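Uroporphyrinogen III synthase (Thermus thermophilus, PDB 1WCW) probably acts as a uroporphyrinogen-III synthase, the enzyme that closes and rearranges a linear tetrapyrrole into the ring from which haem and related pigments derive. Local coordinates at residues A[92-97]-A[111-116]; A[63-68]-A[99-104]; A[126-131]-A[153-158]; A[118-123]-A[141-146]; A[133-138]-A[158-163]. All blocks are in the same frame, centred on the assembly; numbering follows the deposited sequence.

Interaction 1 of 5, residues A[92-97]-A[111-116]; sequences AFRLAR and PPHAVG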
# COMPACT_ATOMS: atom_id res chain seq x y z
N ALA A 92 -15.81 -19.79 -1.37
CA ALA A 92 -15.25 -19.24 -0.18
C ALA A 92 -15.98 -17.94 0.29
O ALA A 92 -16.60 -17.25 -0.51
CB ALA A 92 -13.77 -18.89 -0.47
N PHE A 93 -15.83 -17.67 1.59
CA PHE A 93 -16.28 -16.40 2.16
C PHE A 93 -15.14 -15.44 1.74
O PHE A 93 -13.97 -15.69 2.06
CB PHE A 93 -16.39 -16.49 3.67
CG PHE A 93 -16.94 -15.28 4.32
CD1 PHE A 93 -18.31 -14.98 4.22
CD2 PHE A 93 -16.13 -14.43 5.01
CE1 PHE A 93 -18.83 -13.80 4.84
CE2 PHE A 93 -16.66 -13.25 5.61
CZ PHE A 93 -18.04 -12.96 5.51
N ARG A 94 -15.49 -14.37 1.07
CA ARG A 94 -14.49 -13.48 0.50
C ARG A 94 -14.45 -12.16 1.19
O ARG A 94 -15.49 -11.47 1.28
CB ARG A 94 -14.78 -13.30 -0.97
CG ARG A 94 -14.72 -14.59 -1.80
CD ARG A 94 -15.02 -14.32 -3.29
NE ARG A 94 -16.34 -13.79 -3.55
CZ ARG A 94 -17.45 -14.53 -3.59
NH1 ARG A 94 -18.61 -13.89 -3.84
NH2 ARG A 94 -17.41 -15.85 -3.37
N LEU A 95 -13.28 -11.76 1.66
CA LEU A 95 -13.06 -10.47 2.27
C LEU A 95 -12.10 -9.61 1.50
O LEU A 95 -11.09 -10.14 0.96
CB LEU A 95 -12.48 -10.62 3.64
CG LEU A 95 -13.38 -11.24 4.68
CD1 LEU A 95 -12.62 -11.49 5.94
CD2 LEU A 95 -14.63 -10.33 4.96
N ALA A 96 -12.35 -8.33 1.39
CA ALA A 96 -11.37 -7.42 0.75
C ALA A 96 -10.97 -6.41 1.80
O ALA A 96 -11.80 -5.87 2.52
CB ALA A 96 -12.00 -6.77 -0.41
N ARG A 97 -9.67 -6.16 1.92
CA ARG A 97 -9.20 -5.20 2.91
C ARG A 97 -9.73 -3.80 2.61
O ARG A 97 -10.03 -3.07 3.56
CB ARG A 97 -7.67 -5.19 2.93
CG ARG A 97 -7.10 -4.26 4.00
CD ARG A 97 -5.55 -4.27 3.98
NE ARG A 97 -4.99 -3.83 2.72
CZ ARG A 97 -3.67 -3.69 2.49
NH1 ARG A 97 -2.81 -3.92 3.45
NH2 ARG A 97 -3.30 -3.38 1.27
N PRO A 111 -17.56 -10.88 -6.22
CA PRO A 111 -17.65 -9.76 -5.28
C PRO A 111 -17.44 -10.18 -3.83
O PRO A 111 -17.88 -11.24 -3.39
CB PRO A 111 -19.05 -9.15 -5.54
CG PRO A 111 -19.85 -10.36 -6.04
CD PRO A 111 -18.87 -11.16 -6.88
N PRO A 112 -16.78 -9.33 -3.06
CA PRO A 112 -16.55 -9.68 -1.66
C PRO A 112 -17.81 -9.67 -0.83
O PRO A 112 -18.74 -8.91 -1.09
CB PRO A 112 -15.56 -8.59 -1.18
CG PRO A 112 -15.92 -7.40 -2.05
CD PRO A 112 -16.26 -7.97 -3.42
N HIS A 113 -17.82 -10.50 0.20
CA HIS A 113 -18.93 -10.49 1.16
C HIS A 113 -18.78 -9.37 2.13
O HIS A 113 -19.81 -8.95 2.69
CB HIS A 113 -18.99 -11.84 1.88
CG HIS A 113 -19.19 -12.99 0.95
ND1 HIS A 113 -20.37 -13.36 0.31
CD2 HIS A 113 -18.25 -13.89 0.55
CE1 HIS A 113 -20.15 -14.45 -0.41
NE2 HIS A 113 -18.86 -14.78 -0.28
N ALA A 114 -17.59 -8.89 2.45
CA ALA A 114 -17.41 -7.76 3.31
C ALA A 114 -16.09 -7.10 2.90
O ALA A 114 -15.20 -7.73 2.31
CB ALA A 114 -17.39 -8.16 4.75
N VAL A 115 -16.01 -5.81 3.20
CA VAL A 115 -14.90 -4.95 2.79
C VAL A 115 -14.54 -4.05 3.93
O VAL A 115 -15.42 -3.44 4.60
CB VAL A 115 -15.30 -4.04 1.59
CG1 VAL A 115 -14.12 -3.25 1.11
CG2 VAL A 115 -15.86 -4.88 0.49
N GLY A 116 -13.24 -3.94 4.18
CA GLY A 116 -12.71 -3.11 5.25
C GLY A 116 -12.50 -1.70 4.75
O GLY A 116 -13.07 -1.27 3.72
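Arg-94 and Phe-93 lie on opposite sides of the His-113 imidazole, an example of how larger side chains gather along the edge of a sheet. The guanidinium of Arg-94 receives Pro-111 O side-on at its edge, with NH1 2.8 Å and NE 3.0 Å from that one oxygen. NH1 comes in the carbonyl plane, whereas NE donates from above it, so the two hydrogen bonds fix the rotation of the guanidinium. A bend at chi3 (-61°) brings this edge round to the carbonyl. NE2 of His-113 comes over one face of the guanidinium, toward its rim, 3.6 Å from Arg-94 CZ, with the imidazole inclined by 45°. The same NE2 gives a weak hydrogen bond to Ala-92 O.

The planes of Phe-93 and His-113 are nearly parallel, at 6°, but slid so far apart that the rings barely overlap. The closest touch is Phe-93 CE1 to His-113 CB, 3.6 Å, at a slant.

Beneath these side chains the backbones pair as parallel strands. His-113 N donates to Arg-94 O at 2.7 Å, Ala-96 N to Ala-114 O at 3.1 Å, and Gly-116 N to Ala-96 O. Leu-95 CD2 packs 3.5 Å from Ala-114 CB on one face of the sheet, while Ala-96 meets Pro-112 and Val-115 on the other.

The pair forms the two strands of a beta-alpha-beta unit. Helix 99-107 covers Ala-96 through Ala-101 and Ala-102, Leu-127 packs on Leu-95 from the opposite face, and strand 93-96 lies between strand 62-65 and the outermost strand 114-115.

Interaction 2 of 5, residues A[63-68]-A[99-104]; sequences FLATTG and AKAARA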
# COMPACT_ATOMS: atom_id res chain seq x y z
N PHE A 63 -11.20 -16.44 1.87
CA PHE A 63 -10.21 -15.81 1.02
C PHE A 63 -10.16 -14.34 1.38
O PHE A 63 -11.14 -13.63 1.35
CB PHE A 63 -10.59 -15.96 -0.48
CG PHE A 63 -9.59 -15.28 -1.42
CD1 PHE A 63 -8.31 -15.81 -1.61
CD2 PHE A 63 -9.92 -14.09 -2.04
CE1 PHE A 63 -7.35 -15.10 -2.43
CE2 PHE A 63 -8.99 -13.42 -2.84
CZ PHE A 63 -7.74 -13.90 -3.03
N LEU A 64 -8.98 -13.86 1.73
CA LEU A 64 -8.76 -12.49 2.11
C LEU A 64 -7.83 -11.79 1.10
O LEU A 64 -6.60 -12.15 0.99
CB LEU A 64 -8.20 -12.42 3.53
CG LEU A 64 -8.32 -11.08 4.29
CD1 LEU A 64 -7.99 -11.38 5.74
CD2 LEU A 64 -7.41 -9.98 3.75
N ALA A 65 -8.38 -10.85 0.36
CA ALA A 65 -7.63 -10.07 -0.62
C ALA A 65 -7.19 -8.76 -0.00
O ALA A 65 -8.04 -8.05 0.54
CB ALA A 65 -8.53 -9.76 -1.84
N THR A 66 -5.92 -8.40 -0.21
CA THR A 66 -5.43 -7.15 0.30
C THR A 66 -5.24 -6.13 -0.77
O THR A 66 -5.38 -4.92 -0.46
CB THR A 66 -4.11 -7.32 1.07
OG1 THR A 66 -3.11 -7.94 0.23
CG2 THR A 66 -4.31 -8.18 2.32
N THR A 67 -4.96 -6.50 -2.02
CA THR A 67 -4.78 -5.53 -3.07
C THR A 67 -5.44 -5.95 -4.38
O THR A 67 -5.67 -7.17 -4.66
CB THR A 67 -3.30 -5.26 -3.35
OG1 THR A 67 -2.67 -6.45 -3.88
CG2 THR A 67 -2.55 -4.87 -2.08
N GLY A 68 -5.79 -4.95 -5.21
CA GLY A 68 -6.41 -5.24 -6.49
C GLY A 68 -5.42 -5.92 -7.39
O GLY A 68 -5.79 -6.88 -8.10
N ALA A 99 -11.25 -0.86 -0.85
CA ALA A 99 -11.89 -0.68 -2.13
C ALA A 99 -11.20 -1.21 -3.34
O ALA A 99 -11.89 -1.69 -4.24
CB ALA A 99 -12.19 0.80 -2.34
N LYS A 100 -9.89 -1.12 -3.41
CA LYS A 100 -9.20 -1.61 -4.60
C LYS A 100 -9.28 -3.13 -4.74
O LYS A 100 -9.54 -3.66 -5.83
CB LYS A 100 -7.76 -1.17 -4.64
CG LYS A 100 -7.66 0.35 -4.88
CD LYS A 100 -6.27 0.84 -4.59
CE LYS A 100 -6.17 2.35 -4.85
NZ LYS A 100 -4.78 2.90 -4.69
N ALA A 101 -9.07 -3.84 -3.63
CA ALA A 101 -9.20 -5.30 -3.70
C ALA A 101 -10.64 -5.65 -4.00
O ALA A 101 -10.92 -6.59 -4.72
CB ALA A 101 -8.79 -5.98 -2.40
N ALA A 102 -11.57 -4.88 -3.41
CA ALA A 102 -12.97 -5.15 -3.65
C ALA A 102 -13.33 -4.99 -5.13
O ALA A 102 -14.06 -5.80 -5.66
CB ALA A 102 -13.85 -4.28 -2.79
N ARG A 103 -12.80 -3.96 -5.77
CA ARG A 103 -13.16 -3.74 -7.15
C ARG A 103 -12.60 -4.87 -8.03
O ARG A 103 -13.29 -5.33 -8.97
CB ARG A 103 -12.58 -2.42 -7.58
CG ARG A 103 -13.16 -1.20 -6.92
CD ARG A 103 -12.24 0.04 -7.12
NE ARG A 103 -12.67 1.12 -6.23
CZ ARG A 103 -11.98 2.21 -5.93
NH1 ARG A 103 -10.77 2.40 -6.45
NH2 ARG A 103 -12.52 3.11 -5.10
N ALA A 104 -11.36 -5.31 -7.76
CA ALA A 104 -10.81 -6.39 -8.56
C ALA A 104 -11.64 -7.65 -8.40
O ALA A 104 -11.86 -8.36 -9.34
CB ALA A 104 -9.37 -6.64 -8.20
O HOH W 1 -7.69 -2.97 -1.08
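Where parallel strand 62-65 gives way to helix 68-80, in the strand-to-helix turn of an alpha/beta sheet, Ala-65 and Gly-68 meet the first turns of helix 99-107. The contact illustrates how small residues let main chains come close. Gly-68 and Ala-101 have their CA atoms only 3.9 Å apart, and Gly-68 CA lies 3.6 Å from Lys-100 O. A side chain on Gly-68 would run into that carbonyl oxygen. Ala-104 adds its methyl, with CB 3.6 Å from Gly-68 O, and Ala-101 CB sits 3.8 Å from Ala-65 CB, methyl against methyl.

No direct hydrogen bond crosses the contact; a water does the polar work. It accepts from Ala-101 N at 3.0 Å and donates to Thr-66 O at 3.1 Å. This serves an N-H in the first turn, where the helix itself has no earlier carbonyl to offer, and ties it to the loop that leaves the strand. Thr-66 O also receives a weak hydrogen bond from Arg-97 NH2.

Thr-67 turns the chain from loop to helix as the N-cap residue, its OG1 bonded to Gly-70 N and also to Tyr-163 OH. Thr-66 OG1 reaches Gln-137 O at the end of the adjoining strand. Helices 68-80 and 99-107 lie against each other through Gly-68 and through Val-71, which touches both Ala-65 and Ala-104, while strand 62-65 runs between strands 132-137 and 93-96.

Interaction 3 of 5, residues A[126-131]-A[153-158]; sequences LLPQGR and RGYRVL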
# COMPACT_ATOMS: atom_id res chain seq x y z
N LEU A 126 -14.88 -8.36 10.74
CA LEU A 126 -15.33 -9.06 9.55
C LEU A 126 -14.68 -10.42 9.47
O LEU A 126 -14.97 -11.13 8.47
CB LEU A 126 -14.95 -8.21 8.31
CG LEU A 126 -15.35 -6.75 8.35
CD1 LEU A 126 -14.93 -6.09 6.98
CD2 LEU A 126 -16.88 -6.55 8.51
N LEU A 127 -13.76 -10.79 10.40
CA LEU A 127 -13.10 -12.08 10.32
C LEU A 127 -13.92 -13.01 11.15
O LEU A 127 -13.93 -12.91 12.40
CB LEU A 127 -11.67 -12.08 10.90
CG LEU A 127 -10.58 -11.25 10.22
CD1 LEU A 127 -9.29 -11.39 11.03
CD2 LEU A 127 -10.42 -11.68 8.81
N PRO A 128 -14.55 -13.97 10.50
CA PRO A 128 -15.42 -14.89 11.27
C PRO A 128 -14.72 -16.02 11.97
O PRO A 128 -13.72 -16.58 11.46
CB PRO A 128 -16.39 -15.43 10.22
CG PRO A 128 -16.23 -14.48 8.98
CD PRO A 128 -14.76 -14.09 9.05
N GLN A 129 -15.21 -16.36 13.16
CA GLN A 129 -14.72 -17.50 13.88
C GLN A 129 -15.10 -18.65 12.96
O GLN A 129 -16.29 -18.83 12.57
CB GLN A 129 -15.41 -17.56 15.21
CG GLN A 129 -14.73 -18.59 16.04
CD GLN A 129 -13.35 -18.15 16.63
OE1 GLN A 129 -12.46 -19.04 16.75
NE2 GLN A 129 -13.17 -16.90 17.04
N GLY A 130 -14.14 -19.50 12.64
CA GLY A 130 -14.41 -20.58 11.70
C GLY A 130 -13.53 -21.80 11.89
O GLY A 130 -12.93 -22.00 12.96
N ARG A 131 -13.52 -22.66 10.88
CA ARG A 131 -12.81 -23.91 10.83
C ARG A 131 -12.22 -23.98 9.40
O ARG A 131 -12.81 -23.47 8.44
CB ARG A 131 -13.84 -25.09 10.99
CG ARG A 131 -14.92 -24.95 12.12
CD ARG A 131 -16.42 -25.30 11.72
NE ARG A 131 -16.65 -26.69 11.29
CZ ARG A 131 -17.65 -27.08 10.50
NH1 ARG A 131 -17.77 -28.35 10.15
NH2 ARG A 131 -18.54 -26.20 10.05
N ARG A 153 -8.96 -16.98 14.96
CA ARG A 153 -10.31 -17.28 14.52
C ARG A 153 -10.52 -18.73 14.11
O ARG A 153 -11.64 -19.10 13.73
CB ARG A 153 -10.66 -16.36 13.32
CG ARG A 153 -10.83 -14.91 13.65
CD ARG A 153 -11.98 -14.61 14.59
NE ARG A 153 -12.26 -13.19 14.49
CZ ARG A 153 -11.57 -12.27 15.15
NH1 ARG A 153 -10.61 -12.65 15.99
NH2 ARG A 153 -11.74 -10.99 14.89
N GLY A 154 -9.47 -19.56 14.12
CA GLY A 154 -9.64 -20.98 13.86
C GLY A 154 -9.11 -21.54 12.55
O GLY A 154 -9.20 -22.73 12.26
N TYR A 155 -8.48 -20.69 11.71
CA TYR A 155 -8.02 -21.15 10.43
C TYR A 155 -6.53 -21.45 10.32
O TYR A 155 -5.70 -20.84 10.99
CB TYR A 155 -8.29 -20.03 9.37
CG TYR A 155 -9.73 -19.60 9.29
CD1 TYR A 155 -10.15 -18.46 9.95
CD2 TYR A 155 -10.64 -20.34 8.59
CE1 TYR A 155 -11.47 -18.05 9.91
CE2 TYR A 155 -11.98 -19.97 8.54
CZ TYR A 155 -12.38 -18.81 9.22
OH TYR A 155 -13.73 -18.45 9.19
N ARG A 156 -6.27 -22.37 9.43
CA ARG A 156 -4.91 -22.59 8.99
C ARG A 156 -4.69 -21.51 7.85
O ARG A 156 -5.53 -21.44 6.92
CB ARG A 156 -4.73 -23.94 8.37
CG ARG A 156 -3.30 -24.20 7.84
CD ARG A 156 -3.15 -25.65 7.31
NE ARG A 156 -4.11 -25.95 6.24
CZ ARG A 156 -4.34 -27.15 5.70
NH1 ARG A 156 -5.24 -27.28 4.72
NH2 ARG A 156 -3.69 -28.23 6.13
N VAL A 157 -3.60 -20.77 7.91
CA VAL A 157 -3.35 -19.71 6.91
C VAL A 157 -2.60 -20.25 5.69
O VAL A 157 -1.59 -20.96 5.86
CB VAL A 157 -2.58 -18.53 7.51
CG1 VAL A 157 -2.27 -17.47 6.41
CG2 VAL A 157 -3.45 -17.87 8.58
N LEU A 158 -3.12 -19.97 4.48
CA LEU A 158 -2.47 -20.37 3.21
C LEU A 158 -2.03 -19.04 2.59
O LEU A 158 -2.84 -18.32 2.06
CB LEU A 158 -3.48 -21.13 2.37
CG LEU A 158 -3.04 -21.37 0.91
CD1 LEU A 158 -1.85 -22.35 0.87
CD2 LEU A 158 -4.19 -21.90 0.16
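Arg-153, the residue most covered here, lies along Leu-127 and Pro-128 and ends in a hydrogen bond from NE to Leu-127 O at 2.7 Å. The oxygen meets the guanidinium at its edge and in its plane, although NE itself stands above the plane of the carbonyl. A bend at chi2 (-63°) turns the arginine along the loop, and its NH2 finds a second acceptor in Leu-124 O. Leu-127 CB packs 3.8 Å from Arg-153 NE, so the same residue offers both carbonyl and side chain.

The backbone of Arg-153 is used as well: Gly-130 N donates to Arg-153 O at 2.8 Å, almost straight at 176°. This carbonyl belongs to the end of helix 144-152, which Gly-154 closes in a Schellman motif with positive phi before strand 155-167 begins. Helix end and incoming loop of strand 132-137 are thereby fastened side by side. Gly-154 CA comes 3.6 Å from Gly-130 O in a CA-H...O contact.

Tyr-155 reaches the loop with its far end. OH donates to Pro-128 O at 2.9 Å from above the carbonyl plane. Gly-130 C lies over one face of the ring, and Gly-130 CA is 3.4 Å from Tyr-155 OH. A phenylalanine in its place would probably leave Pro-128 O without this donor and the loop less firmly held over the ring. Leu-62 of strand 62-65 also touches the tyrosine, and Pro-128 extends to Phe-93.

Interaction 4 of 5, residues A[118-123]-A[141-146]; sequences GTSKSL and KPLPLL
Ser-120 OG, which touches Leu-146 CD2 at 3.7 Å, is shared by two small molecules: a water 2.8 Å from Ser-120 OG, and a bound glycerol. The water in turn accepts from Leu-146 N at 3.1 Å, so a single solvent molecule joins the first turns of two helical segments that make no direct hydrogen bond to each other.

Round this polar link the contact is made of leucine methyls. Both methyls of Leu-146 face Ser-120 and Leu-123, CD2 being nearest the serine hydroxyl and CD1 nearest Leu-123 CD1 at 3.8 Å. A chi1 of -139°, off the staggered positions, places them there. Leu-145 CD2 adds a contact 4.1 Å from Ser-120 CB. With an alanine here in place of Leu-146 both methyls are gone, which would probably open a gap beside Leu-123 CD1 and leave Ser-120 less closely packed.

Thr-119 is the N-cap of the short, weakly bonded helix 120-123. Its OG1 accepts from Ser-122 N at 3.1 Å, and Ser-122 OG returns a bond to Thr-119 O at 2.7 Å; both side-chain oxygens also bond Asp-117. Leu-64 of strand 62-65 touches Leu-123 and Leu-146.

The glycerol, probably from the crystallisation liquor, may mark a pocket lined by Ser-120 and Arg-97. Apolar methyls bury one side of the contact, then, while the hydroxyl holds water and glycerol and the helix-start N-H is satisfied by the same water.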
# COMPACT_ATOMS: atom_id res chain seq x y z
N GLY A 118 -9.31 -0.39 4.24
CA GLY A 118 -7.93 -0.30 3.79
C GLY A 118 -6.90 -0.69 4.85
O GLY A 118 -5.72 -0.72 4.59
N THR A 119 -7.33 -1.02 6.06
CA THR A 119 -6.41 -1.37 7.11
C THR A 119 -6.66 -2.74 7.67
O THR A 119 -7.82 -3.21 7.64
CB THR A 119 -6.52 -0.41 8.36
OG1 THR A 119 -7.82 -0.56 8.96
CG2 THR A 119 -6.37 1.05 7.92
N SER A 120 -5.64 -3.41 8.18
CA SER A 120 -5.84 -4.71 8.80
C SER A 120 -6.81 -4.63 9.97
O SER A 120 -7.65 -5.52 10.13
CB SER A 120 -4.54 -5.27 9.34
OG SER A 120 -3.72 -5.65 8.25
N LYS A 121 -6.70 -3.59 10.81
CA LYS A 121 -7.58 -3.53 11.95
C LYS A 121 -9.04 -3.45 11.55
O LYS A 121 -9.91 -3.99 12.25
CB LYS A 121 -7.23 -2.37 12.87
CG LYS A 121 -7.18 -1.02 12.16
CD LYS A 121 -7.14 0.18 13.15
CE LYS A 121 -6.77 1.50 12.39
NZ LYS A 121 -6.99 2.81 13.11
N SER A 122 -9.37 -2.83 10.43
CA SER A 122 -10.77 -2.72 10.03
C SER A 122 -11.35 -4.07 9.69
O SER A 122 -12.59 -4.21 9.62
CB SER A 122 -10.95 -1.79 8.81
OG SER A 122 -10.38 -2.39 7.62
N LEU A 123 -10.51 -5.08 9.39
CA LEU A 123 -11.00 -6.42 9.06
C LEU A 123 -11.34 -7.24 10.31
O LEU A 123 -12.06 -8.26 10.18
CB LEU A 123 -9.98 -7.21 8.26
CG LEU A 123 -9.83 -6.68 6.83
CD1 LEU A 123 -8.69 -7.41 6.16
CD2 LEU A 123 -11.11 -6.82 5.97
N LYS A 141 5.09 -7.59 2.32
CA LYS A 141 5.33 -6.98 3.64
C LYS A 141 4.57 -7.83 4.65
O LYS A 141 3.39 -8.17 4.41
CB LYS A 141 4.79 -5.57 3.63
CG LYS A 141 5.15 -4.65 4.85
CD LYS A 141 6.46 -3.98 4.60
CE LYS A 141 6.78 -2.84 5.59
NZ LYS A 141 6.56 -3.19 7.06
N PRO A 142 5.15 -8.16 5.80
CA PRO A 142 4.41 -8.97 6.78
C PRO A 142 3.14 -8.26 7.23
O PRO A 142 3.12 -7.05 7.40
CB PRO A 142 5.37 -9.07 7.97
CG PRO A 142 6.70 -8.83 7.39
CD PRO A 142 6.58 -7.98 6.18
N LEU A 143 2.11 -9.08 7.47
CA LEU A 143 0.83 -8.54 8.01
C LEU A 143 0.55 -9.38 9.26
O LEU A 143 -0.39 -10.17 9.37
CB LEU A 143 -0.29 -8.69 6.99
CG LEU A 143 -0.06 -7.91 5.72
CD1 LEU A 143 -1.26 -8.18 4.72
CD2 LEU A 143 -0.04 -6.43 6.06
N PRO A 144 1.36 -9.19 10.30
CA PRO A 144 1.17 -10.01 11.50
C PRO A 144 -0.14 -9.89 12.25
O PRO A 144 -0.60 -10.88 12.82
CB PRO A 144 2.38 -9.64 12.37
CG PRO A 144 2.63 -8.22 12.01
CD PRO A 144 2.43 -8.21 10.46
N LEU A 145 -0.74 -8.71 12.24
CA LEU A 145 -2.01 -8.57 12.94
C LEU A 145 -3.05 -9.46 12.27
O LEU A 145 -3.79 -10.23 12.94
CB LEU A 145 -2.41 -7.09 12.95
CG LEU A 145 -3.65 -6.73 13.75
CD1 LEU A 145 -3.68 -5.22 13.97
CD2 LEU A 145 -4.84 -7.16 13.00
N LEU A 146 -3.08 -9.47 10.94
CA LEU A 146 -4.02 -10.26 10.20
C LEU A 146 -3.72 -11.70 10.33
O LEU A 146 -4.63 -12.52 10.50
CB LEU A 146 -3.99 -9.82 8.73
CG LEU A 146 -5.25 -9.68 7.92
CD1 LEU A 146 -6.35 -8.99 8.76
CD2 LEU A 146 -4.93 -8.80 6.69
O HOH W 2 -1.71 -6.95 9.64

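Interaction 5 of 5, residues A[133-138]-A[158-163]; sequences VAALQL and LPLMPY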
# COMPACT_ATOMS: atom_id res chain seq x y z
N VAL A 133 -9.44 -23.55 6.29
CA VAL A 133 -8.31 -22.84 5.67
C VAL A 133 -8.68 -21.45 5.19
O VAL A 133 -9.75 -21.30 4.58
CB VAL A 133 -7.80 -23.64 4.47
CG1 VAL A 133 -6.63 -22.90 3.85
CG2 VAL A 133 -7.40 -25.02 4.95
N ALA A 134 -7.83 -20.52 5.52
CA ALA A 134 -7.98 -19.12 5.09
C ALA A 134 -6.81 -18.78 4.18
O ALA A 134 -5.65 -18.76 4.60
CB ALA A 134 -8.00 -18.15 6.29
N ALA A 135 -7.11 -18.44 2.95
CA ALA A 135 -6.11 -18.04 1.97
C ALA A 135 -5.94 -16.54 2.10
O ALA A 135 -6.94 -15.79 2.12
CB ALA A 135 -6.60 -18.36 0.58
N LEU A 136 -4.71 -16.08 2.25
CA LEU A 136 -4.42 -14.68 2.46
C LEU A 136 -3.52 -14.21 1.33
O LEU A 136 -2.37 -14.71 1.20
CB LEU A 136 -3.75 -14.52 3.84
CG LEU A 136 -3.19 -13.14 4.12
CD1 LEU A 136 -4.24 -12.08 4.14
CD2 LEU A 136 -2.55 -13.20 5.45
N GLN A 137 -3.95 -13.26 0.55
CA GLN A 137 -3.12 -12.72 -0.52
C GLN A 137 -2.28 -11.58 0.05
O GLN A 137 -2.83 -10.62 0.63
CB GLN A 137 -4.02 -12.20 -1.62
CG GLN A 137 -3.28 -11.46 -2.76
CD GLN A 137 -3.30 -9.94 -2.57
OE1 GLN A 137 -2.24 -9.27 -2.63
NE2 GLN A 137 -4.43 -9.42 -2.38
N LEU A 138 -0.96 -11.68 -0.09
CA LEU A 138 0.05 -10.73 0.41
C LEU A 138 0.75 -10.05 -0.75
O LEU A 138 0.55 -10.35 -1.94
CB LEU A 138 1.05 -11.57 1.17
CG LEU A 138 0.47 -12.35 2.34
CD1 LEU A 138 1.50 -13.38 2.86
CD2 LEU A 138 0.06 -11.35 3.45
N LEU A 158 -3.12 -19.97 4.48
CA LEU A 158 -2.47 -20.37 3.21
C LEU A 158 -2.03 -19.04 2.59
O LEU A 158 -2.84 -18.32 2.06
CB LEU A 158 -3.48 -21.13 2.37
CG LEU A 158 -3.04 -21.37 0.91
CD1 LEU A 158 -1.85 -22.35 0.87
CD2 LEU A 158 -4.19 -21.90 0.16
N PRO A 159 -0.75 -18.67 2.69
CA PRO A 159 -0.31 -17.41 2.14
C PRO A 159 -0.17 -17.50 0.62
O PRO A 159 0.31 -18.54 0.12
CB PRO A 159 1.03 -17.19 2.83
CG PRO A 159 1.54 -18.62 3.00
CD PRO A 159 0.35 -19.43 3.34
N LEU A 160 -0.49 -16.43 -0.09
CA LEU A 160 -0.31 -16.38 -1.55
C LEU A 160 0.31 -15.05 -1.85
O LEU A 160 -0.30 -14.03 -1.65
CB LEU A 160 -1.66 -16.48 -2.26
CG LEU A 160 -2.42 -17.80 -2.04
CD1 LEU A 160 -3.91 -17.52 -1.95
CD2 LEU A 160 -2.18 -18.76 -3.20
N MET A 161 1.55 -15.06 -2.36
CA MET A 161 2.25 -13.80 -2.62
C MET A 161 2.61 -13.75 -4.09
O MET A 161 3.76 -14.18 -4.48
CB MET A 161 3.46 -13.75 -1.70
CG MET A 161 4.16 -12.42 -1.77
SD MET A 161 5.72 -12.40 -0.78
CE MET A 161 5.02 -12.56 0.82
N PRO A 162 1.79 -13.10 -4.88
CA PRO A 162 2.07 -13.07 -6.34
C PRO A 162 3.08 -12.01 -6.77
O PRO A 162 3.60 -12.01 -7.92
CB PRO A 162 0.69 -12.84 -6.95
CG PRO A 162 -0.11 -12.13 -5.85
CD PRO A 162 0.41 -12.65 -4.53
N TYR A 163 3.33 -11.08 -5.87
CA TYR A 163 4.31 -10.03 -6.15
C TYR A 163 4.79 -9.50 -4.83
O TYR A 163 4.19 -9.75 -3.76
CB TYR A 163 3.74 -8.92 -7.03
CG TYR A 163 2.72 -8.02 -6.35
CD1 TYR A 163 1.40 -8.41 -6.21
CD2 TYR A 163 3.07 -6.82 -5.81
CE1 TYR A 163 0.44 -7.63 -5.55
CE2 TYR A 163 2.15 -6.02 -5.15
CZ TYR A 163 0.83 -6.42 -5.03
OH TYR A 163 -0.10 -5.64 -4.39
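Val-133 packs on Leu-158 where parallel strands 132-137 and 155-167 run side by side, joined by helix 144-152 into a beta-alpha-beta unit. It is a clear example of backbone regularity setting out side chains by face. Leu-158 N donates to Ala-134 O at 2.8 Å, and the regular bonds continue through Leu-136 N to Leu-158 O, Leu-160 N to Leu-136 O and Leu-138 N to Leu-160 O. Pro-159, which has no N-H, fits because the strand bonds to 132-137 are made by Leu-158 and Leu-160.

On the face of Ala-135, two leucines take different rotations. Leu-158 holds CG anti to its own N (chi1 169°), and its CD2 comes 4.3 Å from Ala-135 CB. Separately, Leu-158 CB meets Val-133 CG1 at 3.9 Å. Leu-160 has CG beside the backbone N instead, with chi2 off the staggered positions at 143°, and this sends CD1 to within 3.8 Å of Ala-135 CB. Gln-52 of helix 50-57 touches both leucines.

The face of Leu-136 and Pro-159 looks to helix 144-152, whose Glu-147 meets Leu-136. Just past the strand, Leu-138 is the residue most covered by the contact. Its CD1 lies 3.8 Å from Pro-159 CB, and its CB 4.1 Å from Met-161 CE. Met-161 first runs extended and bends only at chi3 (-66°), which folds the methyl back to the leucine. Tyr-163 OH leaves the pair for Thr-67. At the far end, Pro-162 CD packs against the carbonyl of Leu-138, 3.5 Å from its oxygen.

Interactions 1, 2, 3 and 5 all reach one mixed sheet, yet their chemistry follows their place in it. Interaction 5, largely buried, pairs inner strands with regular backbone bonds and aliphatic packing; interaction 1 pairs strands too, but at the sheet's edge, where arginine, histidine and phenylalanine side chains join the backbone bonds. Interaction 3 lies farther out, at a helix end, and relies on side chains binding loop carbonyls; it shares Leu-158 with interaction 5. Interaction 2 joins a strand end to a helix and interaction 4 two helical segments, each with one bridging water, the former close and alanine-lined, the latter leucine-rich. Leu-64 of interaction 2 touches interactions 3 and 4, while Thr-66 and Thr-67 bond interaction 2 to interaction 5.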